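Local coordinates for protein TetR transcriptional regulator (Chloroflexus aurantiacus, PDB 3QBM) that probably binds DNA as a transcriptional regulator of the TetR family, pairing with a second copy of itself and carrying bound magnesium, at residues A[23-28]-A[107-112]; A[54-59]-A[118-123]; A[16-21]-A[99-104]. All coordinates share one frame; numbering follows the deposited sequence.

Contact 1 (A[23-28]-A[107-112]); sequences SGYAGT and LNTAIE. With MG (magnesium ion), chain C.
OE1 of E112 takes the backbone N-H of Y25 at 2.8 Å (N to OE1), and OE2 takes that of A26 at 3.1 Å (N to OE2). Both bonds are nearly straight and arrive on the syn sides of the carboxylate, each donor tilted about 20° out of its plane; the two oxygens thus hold two consecutive amides of one bend. This is a junction of the TetR fold: the loop after helix 2-23, in the part carrying the predicted helix-turn-helix, meets helix 105-113 of the C-terminal domain. CG of E112 is anti to the backbone N (chi1 -174°), and the extended chain beyond it carries the carboxylate across to the loop. G24, leaving the helix with positive phi, brings its CA within 3.3 Å of E112 OE1; a side chain there would run into that oxygen. Y25 then starts a type I turn ending at T28, whose OG1 donates to G24 O. The Y25 ring presents its edge, with CD2 beside E112 OE1 and OH 2.9 Å from T109 OG1, close to the ring plane. T109 OG1 is also hydrogen-bonded to P105 O one helical turn back. K51 NZ, from helix 51-74, hydrogen-bonds to Y25 O and T28 O of the same loop. A water accepts the N-H of G27 and lies near S23 O and E112 OE2. On helix 105-113 next to E112, a magnesium ion is bound by I111 O, by D114 and by four waters, one of which donates to E112 O at 2.7 Å (water oxygen to O).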
ATOM      1  N   SER A  23      -0.780   9.812 -11.161  1.00 20.19           N
ATOM      2  CA  SER A  23       0.362   9.505 -11.995  1.00 20.86           C
ATOM      3  C   SER A  23       1.691   9.589 -11.267  1.00 20.59           C
ATOM      4  O   SER A  23       2.740   9.330 -11.856  1.00 22.80           O
ATOM      5  CB  SER A  23       0.374  10.450 -13.217  1.00 21.79           C
ATOM      6  OG  SER A  23      -0.793  10.239 -13.965  1.00 29.65           O
ATOM      7  N   GLY A  24       1.645   9.950  -9.994  1.00 17.19           N
ATOM      8  CA  GLY A  24       2.819  10.064  -9.187  1.00 19.32           C
ATOM      9  C   GLY A  24       3.508  11.404  -9.390  1.00 21.01           C
ATOM     10  O   GLY A  24       3.136  12.210 -10.251  1.00 22.62           O
ATOM     11  N   TYR A  25       4.544  11.610  -8.597  1.00 21.87           N
ATOM     12  CA  TYR A  25       5.354  12.827  -8.650  1.00 24.72           C
ATOM     13  C   TYR A  25       6.267  12.795  -9.890  1.00 24.79           C
ATOM     14  O   TYR A  25       6.229  13.700 -10.721  1.00 26.53           O
ATOM     15  CB  TYR A  25       6.098  13.003  -7.311  1.00 22.17           C
ATOM     16  CG  TYR A  25       5.119  13.114  -6.121  1.00 29.13           C
ATOM     17  CD1 TYR A  25       4.581  14.343  -5.751  1.00 23.36           C
ATOM     18  CD2 TYR A  25       4.710  11.996  -5.392  1.00 29.94           C
ATOM     19  CE1 TYR A  25       3.660  14.462  -4.697  1.00 20.61           C
ATOM     20  CE2 TYR A  25       3.765  12.118  -4.351  1.00 32.78           C
ATOM     21  CZ  TYR A  25       3.261  13.365  -4.020  1.00 31.22           C
ATOM     22  OH  TYR A  25       2.354  13.565  -3.004  1.00 29.19           O
ATOM     23  N   ALA A  26       7.025  11.726 -10.102  1.00 26.47           N
ATOM     24  CA  ALA A  26       7.920  11.693 -11.272  1.00 26.27           C
ATOM     25  C   ALA A  26       7.131  11.600 -12.587  1.00 28.33           C
ATOM     26  O   ALA A  26       7.549  12.125 -13.626  1.00 29.05           O
ATOM     27  CB  ALA A  26       8.916  10.517 -11.161  1.00 28.42           C
ATOM     28  N   GLY A  27       5.976  10.957 -12.536  1.00 24.51           N
ATOM     29  CA  GLY A  27       5.150  10.746 -13.725  1.00 24.00           C
ATOM     30  C   GLY A  27       4.195  11.863 -14.106  1.00 24.20           C
ATOM     31  O   GLY A  27       3.481  11.726 -15.083  1.00 26.98           O
ATOM     32  N   THR A  28       4.148  12.938 -13.321  1.00 20.18           N
ATOM     33  CA  THR A  28       3.293  14.097 -13.586  1.00 19.70           C
ATOM     34  C   THR A  28       4.238  15.188 -14.122  1.00 24.09           C
ATOM     35  O   THR A  28       5.112  15.648 -13.382  1.00 24.12           O
ATOM     36  CB  THR A  28       2.556  14.574 -12.304  1.00 19.29           C
ATOM     37  OG1 THR A  28       1.579  13.597 -11.894  1.00 18.55           O
ATOM     38  CG2 THR A  28       1.833  15.925 -12.505  1.00 19.43           C
ATOM     39  N   LEU A 107      -1.130   6.530   1.323  1.00 14.05           N
ATOM     40  CA  LEU A 107      -0.707   5.270   0.720  1.00 14.61           C
ATOM     41  C   LEU A 107       0.055   5.518  -0.583  1.00 14.96           C
ATOM     42  O   LEU A 107       1.153   4.985  -0.792  1.00 13.86           O
ATOM     43  CB  LEU A 107      -1.918   4.361   0.460  1.00 13.22           C
ATOM     44  CG  LEU A 107      -1.769   3.060  -0.332  1.00 13.09           C
ATOM     45  CD1 LEU A 107      -0.803   2.099   0.368  1.00 13.48           C
ATOM     46  CD2 LEU A 107      -3.137   2.379  -0.631  1.00 14.05           C
ATOM     47  N   ASN A 108      -0.537   6.278  -1.486  1.00 13.27           N
ATOM     48  CA  ASN A 108       0.087   6.485  -2.778  1.00 10.70           C
ATOM     49  C   ASN A 108       1.474   7.174  -2.660  1.00 12.55           C
ATOM     50  O   ASN A 108       2.432   6.792  -3.355  1.00 13.76           O
ATOM     51  CB  ASN A 108      -0.828   7.296  -3.685  1.00 12.89           C
ATOM     52  CG  ASN A 108      -2.088   6.550  -4.100  1.00 12.93           C
ATOM     53  OD1 ASN A 108      -2.230   5.334  -3.893  1.00 15.10           O
ATOM     54  ND2 ASN A 108      -3.033   7.298  -4.672  1.00 17.48           N
ATOM     55  N   THR A 109       1.594   8.195  -1.800  1.00 12.15           N
ATOM     56  CA  THR A 109       2.848   8.911  -1.619  1.00 12.64           C
ATOM     57  C   THR A 109       3.847   8.046  -0.862  1.00 13.96           C
ATOM     58  O   THR A 109       5.037   8.139  -1.137  1.00 14.34           O
ATOM     59  CB  THR A 109       2.652  10.268  -0.914  1.00 13.20           C
ATOM     60  OG1 THR A 109       1.702  11.074  -1.645  1.00 15.79           O
ATOM     61  CG2 THR A 109       3.991  11.013  -0.737  1.00 15.24           C
ATOM     62  N   ALA A 110       3.371   7.153   0.023  1.00 14.27           N
ATOM     63  CA  ALA A 110       4.263   6.253   0.728  1.00 15.56           C
ATOM     64  C   ALA A 110       5.030   5.389  -0.247  1.00 13.66           C
ATOM     65  O   ALA A 110       6.230   5.263  -0.103  1.00 13.55           O
ATOM     66  CB  ALA A 110       3.487   5.327   1.700  1.00 15.58           C
ATOM     67  N   ILE A 111       4.322   4.728  -1.169  1.00 12.11           N
ATOM     68  CA  ILE A 111       4.977   3.818  -2.097  1.00 14.42           C
ATOM     69  C   ILE A 111       6.022   4.536  -2.967  1.00 15.63           C
ATOM     70  O   ILE A 111       7.106   4.008  -3.213  1.00 15.19           O
ATOM     71  CB  ILE A 111       3.958   3.036  -2.962  1.00 13.86           C
ATOM     72  CG1 ILE A 111       3.484   1.774  -2.234  1.00 18.63           C
ATOM     73  CG2 ILE A 111       4.563   2.591  -4.299  1.00 15.94           C
ATOM     74  CD1 ILE A 111       3.078   1.968  -0.846  1.00 25.04           C
ATOM     75  N   GLU A 112       5.717   5.756  -3.417  1.00 16.28           N
ATOM     76  CA  GLU A 112       6.689   6.485  -4.235  1.00 17.43           C
ATOM     77  C   GLU A 112       7.870   7.019  -3.441  1.00 15.49           C
ATOM     78  O   GLU A 112       9.035   6.879  -3.860  1.00 15.06           O
ATOM     79  CB  GLU A 112       6.040   7.657  -4.966  1.00 19.76           C
ATOM     80  CG  GLU A 112       7.053   8.327  -5.946  1.00 24.87           C
ATOM     81  CD  GLU A 112       6.418   9.128  -7.073  1.00 25.99           C
ATOM     82  OE1 GLU A 112       5.217   9.425  -6.991  1.00 26.36           O
ATOM     83  OE2 GLU A 112       7.129   9.427  -8.066  1.00 29.89           O
TER
HETATM   84 MG    MG C 200       8.681   2.750  -3.022  1.00 16.74          MG
HETATM   85  O   HOH W   1       5.659   8.755 -10.717  1.00 27.48           O
HETATM   86  O   HOH W   2      10.077   4.393  -3.736  1.00 15.57           O
HETATM   87  O   HOH W   3       7.490   1.323  -2.091  1.00 12.20           O
HETATM   88  O   HOH W   4       8.275   1.975  -4.806  1.00 14.09           O
HETATM   89  O   HOH W   5      10.439   1.566  -2.754  1.00 17.09           O

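Contact 2 (A[54-59]-A[118-123]); sequences LALAAF and PMLRER
L56 lays its CB over the centre of the R123 guanidinium, 4.1 Å above that plane, while its CD2 touches the same arginine lower down, 3.9 Å from R123 CD. The two side chains cross at about a right angle, CB taking the guanidinium face and CD2 the aliphatic stem. The stem runs extended from CG to NE, and the charge at its end is answered outside the two segments by a salt bridge from R123 NH2 to D60. The branches of L56 divide the rest of the work. CD2 also meets CD2 of L120 at 3.9 Å, whereas CD1 points to the methyl end of selenomethionine M119, with a CD1 to CE separation of 3.4 Å that is tighter than usual van der Waals contact. F59 lies three residues further along the helix. Its CG stands anti to the backbone N (chi1 -177°), sending the ring across to helix 118-144, where CE2 lies 3.6 Å from R123 CB and the ring plane is steeply inclined to the guanidinium. Its CB meanwhile rests 3.8 Å from L120 CD2. With an alanine here, the ring's contacts with R123 CB would be gone and a gap would probably open between the two helices, reaching T109 and Y25, which also lean on this ring. No hydrogen bond joins the segments. Their axes approach to 10.7 Å and run only 8° from parallel, which keeps L56 and F59 facing M119, L120 and R123 along the segments. Such a seam is consistent with the TetR architecture, in which helix 51-74 leads out of the DNA-binding domain and packs against helices of the C-terminal domain.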
ATOM      1  N   LEU A  54       6.492  22.602  -5.183  1.00 20.61           N
ATOM      2  CA  LEU A  54       5.068  22.431  -5.526  1.00 19.73           C
ATOM      3  C   LEU A  54       4.580  21.065  -5.044  1.00 19.72           C
ATOM      4  O   LEU A  54       3.535  20.966  -4.393  1.00 20.94           O
ATOM      5  CB  LEU A  54       4.814  22.601  -7.034  1.00 20.47           C
ATOM      6  CG  LEU A  54       3.437  22.201  -7.602  1.00 20.91           C
ATOM      7  CD1 LEU A  54       2.269  22.808  -6.814  1.00 21.15           C
ATOM      8  CD2 LEU A  54       3.318  22.567  -9.048  1.00 23.77           C
ATOM      9  N   ALA A  55       5.368  20.021  -5.306  1.00 18.09           N
ATOM     10  CA  ALA A  55       5.022  18.680  -4.856  1.00 17.07           C
ATOM     11  C   ALA A  55       4.786  18.630  -3.336  1.00 17.56           C
ATOM     12  O   ALA A  55       3.844  17.988  -2.847  1.00 16.97           O
ATOM     13  CB  ALA A  55       6.135  17.706  -5.272  1.00 16.00           C
ATOM     14  N   LEU A  56       5.661  19.280  -2.576  1.00 20.83           N
ATOM     15  CA  LEU A  56       5.541  19.351  -1.112  1.00 21.10           C
ATOM     16  C   LEU A  56       4.295  20.079  -0.684  1.00 23.74           C
ATOM     17  O   LEU A  56       3.589  19.649   0.240  1.00 22.16           O
ATOM     18  CB  LEU A  56       6.760  20.002  -0.463  1.00 23.32           C
ATOM     19  CG  LEU A  56       8.095  19.266  -0.562  1.00 24.34           C
ATOM     20  CD1 LEU A  56       9.250  20.137  -0.047  1.00 28.15           C
ATOM     21  CD2 LEU A  56       8.043  17.864   0.145  1.00 24.31           C
ATOM     22  N   ALA A  57       3.996  21.189  -1.352  1.00 22.31           N
ATOM     23  CA  ALA A  57       2.794  21.939  -1.021  1.00 23.43           C
ATOM     24  C   ALA A  57       1.543  21.126  -1.378  1.00 22.26           C
ATOM     25  O   ALA A  57       0.582  21.107  -0.603  1.00 17.26           O
ATOM     26  CB  ALA A  57       2.802  23.263  -1.723  1.00 22.67           C
ATOM     27  N   ALA A  58       1.591  20.433  -2.522  1.00 22.63           N
ATOM     28  CA  ALA A  58       0.512  19.547  -2.994  1.00 22.11           C
ATOM     29  C   ALA A  58       0.270  18.406  -2.012  1.00 23.43           C
ATOM     30  O   ALA A  58      -0.891  18.042  -1.785  1.00 26.01           O
ATOM     31  CB  ALA A  58       0.810  18.979  -4.400  1.00 19.97           C
ATOM     32  N   PHE A  59       1.330  17.824  -1.436  1.00 20.76           N
ATOM     33  CA  PHE A  59       1.113  16.812  -0.401  1.00 20.93           C
ATOM     34  C   PHE A  59       0.482  17.414   0.867  1.00 23.21           C
ATOM     35  O   PHE A  59      -0.476  16.852   1.424  1.00 24.56           O
ATOM     36  CB  PHE A  59       2.375  16.087   0.016  1.00 18.39           C
ATOM     37  CG  PHE A  59       2.113  15.007   1.032  1.00 16.99           C
ATOM     38  CD1 PHE A  59       1.706  13.763   0.619  1.00 19.09           C
ATOM     39  CD2 PHE A  59       2.179  15.275   2.401  1.00 23.96           C
ATOM     40  CE1 PHE A  59       1.389  12.780   1.556  1.00 20.24           C
ATOM     41  CE2 PHE A  59       1.877  14.302   3.340  1.00 20.70           C
ATOM     42  CZ  PHE A  59       1.500  13.071   2.928  1.00 17.09           C
ATOM     43  N   PRO A 118      13.285  11.669   1.008  1.00 20.56           N
ATOM     44  CA  PRO A 118      13.247  11.889   2.443  1.00 21.60           C
ATOM     45  C   PRO A 118      12.178  12.902   2.919  1.00 20.67           C
ATOM     46  O   PRO A 118      11.544  12.684   3.949  1.00 18.88           O
ATOM     47  CB  PRO A 118      14.654  12.403   2.733  1.00 25.26           C
ATOM     48  CG  PRO A 118      15.499  11.654   1.756  1.00 26.96           C
ATOM     49  CD  PRO A 118      14.675  11.584   0.511  1.00 26.49           C
HETATM   50  N   MSE A 119      11.986  13.996   2.192  1.00 22.34           N
HETATM   51  CA  MSE A 119      11.069  15.043   2.657  1.00 22.62           C
HETATM   52  C   MSE A 119       9.621  14.604   2.551  1.00 20.71           C
HETATM   53  O   MSE A 119       8.860  14.822   3.494  1.00 20.56           O
HETATM   54  CB  MSE A 119      11.305  16.401   1.970  1.00 21.07           C
HETATM   55  CG  MSE A 119      12.582  17.080   2.424  1.00 26.32           C
HETATM   56 SE   MSE A 119      12.850  18.747   1.423  0.75 30.19          SE
HETATM   57  CE  MSE A 119      11.532  19.808   2.413  1.00 25.43           C
ATOM     58  N   LEU A 120       9.233  13.978   1.438  1.00 21.49           N
ATOM     59  CA  LEU A 120       7.892  13.405   1.344  1.00 17.97           C
ATOM     60  C   LEU A 120       7.704  12.256   2.342  1.00 20.16           C
ATOM     61  O   LEU A 120       6.649  12.148   2.955  1.00 19.57           O
ATOM     62  CB  LEU A 120       7.542  12.929  -0.058  1.00 17.08           C
ATOM     63  CG  LEU A 120       7.141  14.059  -1.009  1.00 20.12           C
ATOM     64  CD1 LEU A 120       7.027  13.535  -2.424  1.00 21.74           C
ATOM     65  CD2 LEU A 120       5.844  14.655  -0.536  1.00 17.86           C
ATOM     66  N   ARG A 121       8.713  11.399   2.491  1.00 19.09           N
ATOM     67  CA  ARG A 121       8.639  10.298   3.446  1.00 17.97           C
ATOM     68  C   ARG A 121       8.350  10.820   4.858  1.00 20.84           C
ATOM     69  O   ARG A 121       7.511  10.266   5.587  1.00 18.57           O
ATOM     70  CB  ARG A 121       9.936   9.449   3.411  1.00 20.90           C
ATOM     71  CG  ARG A 121       9.922   8.264   4.371  1.00 23.62           C
ATOM     72  CD  ARG A 121      11.094   7.314   4.158  1.00 28.89           C
ATOM     73  NE  ARG A 121      12.352   7.950   4.514  1.00 27.07           N
ATOM     74  CZ  ARG A 121      13.387   8.181   3.693  1.00 44.45           C
ATOM     75  NH1 ARG A 121      13.379   7.838   2.393  1.00 45.67           N
ATOM     76  NH2 ARG A 121      14.475   8.761   4.189  1.00 38.04           N
ATOM     77  N   GLU A 122       9.018  11.910   5.235  1.00 19.28           N
ATOM     78  CA  GLU A 122       8.845  12.482   6.556  1.00 21.25           C
ATOM     79  C   GLU A 122       7.436  13.023   6.727  1.00 21.50           C
ATOM     80  O   GLU A 122       6.851  12.934   7.802  1.00 23.46           O
ATOM     81  CB  GLU A 122       9.865  13.604   6.798  1.00 22.94           C
ATOM     82  CG  GLU A 122       9.822  14.080   8.238  1.00 30.81           C
ATOM     83  CD  GLU A 122      10.931  15.072   8.571  1.00 46.36           C
ATOM     84  OE1 GLU A 122      11.341  15.849   7.680  1.00 42.61           O
ATOM     85  OE2 GLU A 122      11.379  15.079   9.737  1.00 56.19           O
ATOM     86  N   ARG A 123       6.904  13.613   5.661  1.00 21.43           N
ATOM     87  CA  ARG A 123       5.530  14.118   5.668  1.00 22.29           C
ATOM     88  C   ARG A 123       4.485  12.986   5.773  1.00 22.00           C
ATOM     89  O   ARG A 123       3.493  13.118   6.504  1.00 17.80           O
ATOM     90  CB  ARG A 123       5.287  14.967   4.433  1.00 21.06           C
ATOM     91  CG  ARG A 123       5.719  16.413   4.608  1.00 25.74           C
ATOM     92  CD  ARG A 123       5.765  17.089   3.269  1.00 32.10           C
ATOM     93  NE  ARG A 123       5.468  18.516   3.346  1.00 31.32           N
ATOM     94  CZ  ARG A 123       6.331  19.484   3.634  1.00 31.09           C
ATOM     95  NH1 ARG A 123       7.600  19.239   3.907  1.00 26.77           N
ATOM     96  NH2 ARG A 123       5.901  20.738   3.627  1.00 30.17           N
TER

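Contact 3 (A[16-21]-A[99-104]); sequences AAALFN and PLVGGC
ND2 of N21 spends both of its protons on the loop, donating to V101 O at 2.8 Å and to G103 O at 3.0 Å from the same nitrogen. Both acceptors lie close to the amide plane of N21, so each hydrogen faces its own partner, but ND2 stands well above both carbonyl planes, 49° out for V101 and 55° for G103. CG of N21 is anti to the backbone N (chi1 -156°), which carries the amide off the helix and over the turn. Beside these bonds lies a small apolar patch: A17 CB touches L100 CD2 at 3.9 Å, and A18 CB touches V101 CG1 at 3.6 Å. The other branch of L100 crosses N21 obliquely, packed against its amide with CD1 3.0 Å from ND2. A second shell fixes these groups. L100 to G103 form a type II beta turn, closed by G103 N donating to L100 O at 3.3 Å, and the turn brings the carbonyl oxygens of V101 and G103 within reach of ND2. G102 has positive phi, and a side chain on it would press on N21 O across the contact as well as on the carbonyl oxygen just before it. The amide oxygen is taken too: N108 ND2 probably donates to N21 OD1 and to G102 O. Three such bonds on one buried amide would settle its rotation. C104 follows at the N-cap position of helix 105-113, its side chain capping a backbone N of that helix. Helix 2-23 is thus held to the loop that leads into helix 105-113, with helix 51-74 beside both: Y61 packs on A17 and V66 on P99, while F20 turns away to A58 of that helix and I33 of helix 30-37.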
ATOM      1  N   ALA A  16      -2.465  20.190  -8.633  1.00 21.46           N
ATOM      2  CA  ALA A  16      -1.227  19.384  -8.659  1.00 21.55           C
ATOM      3  C   ALA A  16      -1.458  18.112  -7.850  1.00 19.39           C
ATOM      4  O   ALA A  16      -1.123  17.015  -8.299  1.00 19.01           O
ATOM      5  CB  ALA A  16      -0.066  20.150  -8.092  1.00 18.81           C
ATOM      6  N   ALA A  17      -2.068  18.267  -6.676  1.00 20.21           N
ATOM      7  CA  ALA A  17      -2.322  17.118  -5.791  1.00 20.05           C
ATOM      8  C   ALA A  17      -3.100  16.026  -6.483  1.00 21.15           C
ATOM      9  O   ALA A  17      -2.757  14.842  -6.370  1.00 18.57           O
ATOM     10  CB  ALA A  17      -3.048  17.536  -4.474  1.00 21.61           C
ATOM     11  N   ALA A  18      -4.141  16.402  -7.215  1.00 23.48           N
ATOM     12  CA  ALA A  18      -4.980  15.406  -7.894  1.00 22.17           C
ATOM     13  C   ALA A  18      -4.199  14.692  -8.968  1.00 18.96           C
ATOM     14  O   ALA A  18      -4.299  13.475  -9.102  1.00 20.35           O
ATOM     15  CB  ALA A  18      -6.249  16.046  -8.474  1.00 23.88           C
ATOM     16  N   LEU A  19      -3.367  15.421  -9.728  1.00 17.95           N
ATOM     17  CA  LEU A  19      -2.579  14.771 -10.749  1.00 16.86           C
ATOM     18  C   LEU A  19      -1.517  13.836 -10.140  1.00 19.59           C
ATOM     19  O   LEU A  19      -1.277  12.737 -10.651  1.00 18.75           O
ATOM     20  CB  LEU A  19      -1.878  15.805 -11.646  1.00 19.18           C
ATOM     21  CG  LEU A  19      -2.804  16.601 -12.585  1.00 23.60           C
ATOM     22  CD1 LEU A  19      -2.102  17.857 -13.154  1.00 21.64           C
ATOM     23  CD2 LEU A  19      -3.280  15.713 -13.720  1.00 27.50           C
ATOM     24  N   PHE A  20      -0.834  14.309  -9.097  1.00 19.59           N
ATOM     25  CA  PHE A  20       0.235  13.517  -8.485  1.00 20.50           C
ATOM     26  C   PHE A  20      -0.350  12.238  -7.862  1.00 18.66           C
ATOM     27  O   PHE A  20       0.304  11.206  -7.807  1.00 17.12           O
ATOM     28  CB  PHE A  20       0.946  14.276  -7.358  1.00 21.23           C
ATOM     29  CG  PHE A  20       1.767  15.442  -7.788  1.00 17.10           C
ATOM     30  CD1 PHE A  20       2.657  15.356  -8.837  1.00 20.31           C
ATOM     31  CD2 PHE A  20       1.742  16.622  -7.046  1.00 22.53           C
ATOM     32  CE1 PHE A  20       3.446  16.426  -9.180  1.00 18.19           C
ATOM     33  CE2 PHE A  20       2.540  17.681  -7.386  1.00 21.45           C
ATOM     34  CZ  PHE A  20       3.376  17.596  -8.443  1.00 17.41           C
ATOM     35  N   ASN A  21      -1.574  12.328  -7.372  1.00 18.93           N
ATOM     36  CA  ASN A  21      -2.198  11.179  -6.717  1.00 19.22           C
ATOM     37  C   ASN A  21      -2.440   9.989  -7.655  1.00 20.37           C
ATOM     38  O   ASN A  21      -2.424   8.808  -7.219  1.00 19.99           O
ATOM     39  CB  ASN A  21      -3.510  11.575  -6.059  1.00 19.46           C
ATOM     40  CG  ASN A  21      -3.884  10.646  -4.944  1.00 20.24           C
ATOM     41  OD1 ASN A  21      -3.012  10.212  -4.204  1.00 19.29           O
ATOM     42  ND2 ASN A  21      -5.189  10.346  -4.799  1.00 16.91           N
ATOM     43  N   PRO A  99     -10.194  10.243  -0.737  1.00 19.16           N
ATOM     44  CA  PRO A  99      -9.997  11.607  -0.246  1.00 20.49           C
ATOM     45  C   PRO A  99      -9.798  12.582  -1.391  1.00 22.41           C
ATOM     46  O   PRO A  99     -10.274  13.717  -1.340  1.00 20.91           O
ATOM     47  CB  PRO A  99      -8.751  11.497   0.629  1.00 21.74           C
ATOM     48  CG  PRO A  99      -8.705  10.121   0.999  1.00 25.22           C
ATOM     49  CD  PRO A  99      -9.133   9.372  -0.214  1.00 22.68           C
ATOM     50  N   LEU A 100      -9.093  12.124  -2.410  1.00 22.69           N
ATOM     51  CA  LEU A 100      -9.125  12.800  -3.702  1.00 26.03           C
ATOM     52  C   LEU A 100      -8.979  11.777  -4.848  1.00 23.12           C
ATOM     53  O   LEU A 100      -8.735  10.591  -4.606  1.00 24.37           O
ATOM     54  CB  LEU A 100      -8.125  13.934  -3.728  1.00 30.37           C
ATOM     55  CG  LEU A 100      -6.642  13.690  -3.673  1.00 33.21           C
ATOM     56  CD1 LEU A 100      -6.219  13.143  -5.006  1.00 44.67           C
ATOM     57  CD2 LEU A 100      -5.886  15.011  -3.413  1.00 33.70           C
ATOM     58  N   VAL A 101      -9.164  12.238  -6.075  1.00 20.27           N
ATOM     59  CA  VAL A 101      -9.139  11.354  -7.238  1.00 24.28           C
ATOM     60  C   VAL A 101      -7.853  10.517  -7.252  1.00 17.51           C
ATOM     61  O   VAL A 101      -6.799  11.026  -7.046  1.00 16.87           O
ATOM     62  CB  VAL A 101      -9.214  12.151  -8.525  1.00 26.30           C
ATOM     63  CG1 VAL A 101      -7.867  12.836  -8.784  1.00 32.35           C
ATOM     64  CG2 VAL A 101      -9.644  11.242  -9.700  1.00 37.04           C
ATOM     65  N   GLY A 102      -7.976   9.221  -7.428  1.00 20.95           N
ATOM     66  CA  GLY A 102      -6.812   8.331  -7.442  1.00 18.19           C
ATOM     67  C   GLY A 102      -6.491   7.580  -6.166  1.00 17.70           C
ATOM     68  O   GLY A 102      -5.516   6.853  -6.132  1.00 21.90           O
ATOM     69  N   GLY A 103      -7.305   7.699  -5.122  1.00 16.89           N
ATOM     70  CA  GLY A 103      -7.134   6.901  -3.919  1.00 15.54           C
ATOM     71  C   GLY A 103      -6.586   7.641  -2.713  1.00 17.07           C
ATOM     72  O   GLY A 103      -6.685   8.876  -2.631  1.00 16.93           O
ATOM     73  N   CYS A 104      -6.061   6.895  -1.745  1.00 15.63           N
ATOM     74  CA  CYS A 104      -5.452   7.508  -0.552  1.00 14.12           C
ATOM     75  C   CYS A 104      -4.100   8.129  -0.881  1.00 15.06           C
ATOM     76  O   CYS A 104      -3.183   7.411  -1.282  1.00 14.19           O
ATOM     77  CB  CYS A 104      -5.273   6.494   0.602  1.00 16.27           C
ATOM     78  SG  CYS A 104      -4.494   7.187   2.030  1.00 18.02           S
TER

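In the fold
All three contacts join the N-terminal DNA-binding region to the C-terminal domain, at different depths. Contact 3 is buried, contact 2 partly so, and contact 1 lies at the surface. Chemistry varies accordingly: a buried amide with small apolar neighbours in contact 3, leucine, phenylalanine and arginine stem in contact 2, and a carboxylate with waters and magnesium nearby in contact 1. Contact 3 pairs the last turns of helix 2-23 with the loop entering helix 105-113; contact 1 pairs the loop leaving helix 2-23 with helix 105-113 itself. The two share N108, and F20 and Y25 stack between them. Contact 2 adds helices 51-74 and 118-144, and meets contact 1 at the F59 ring.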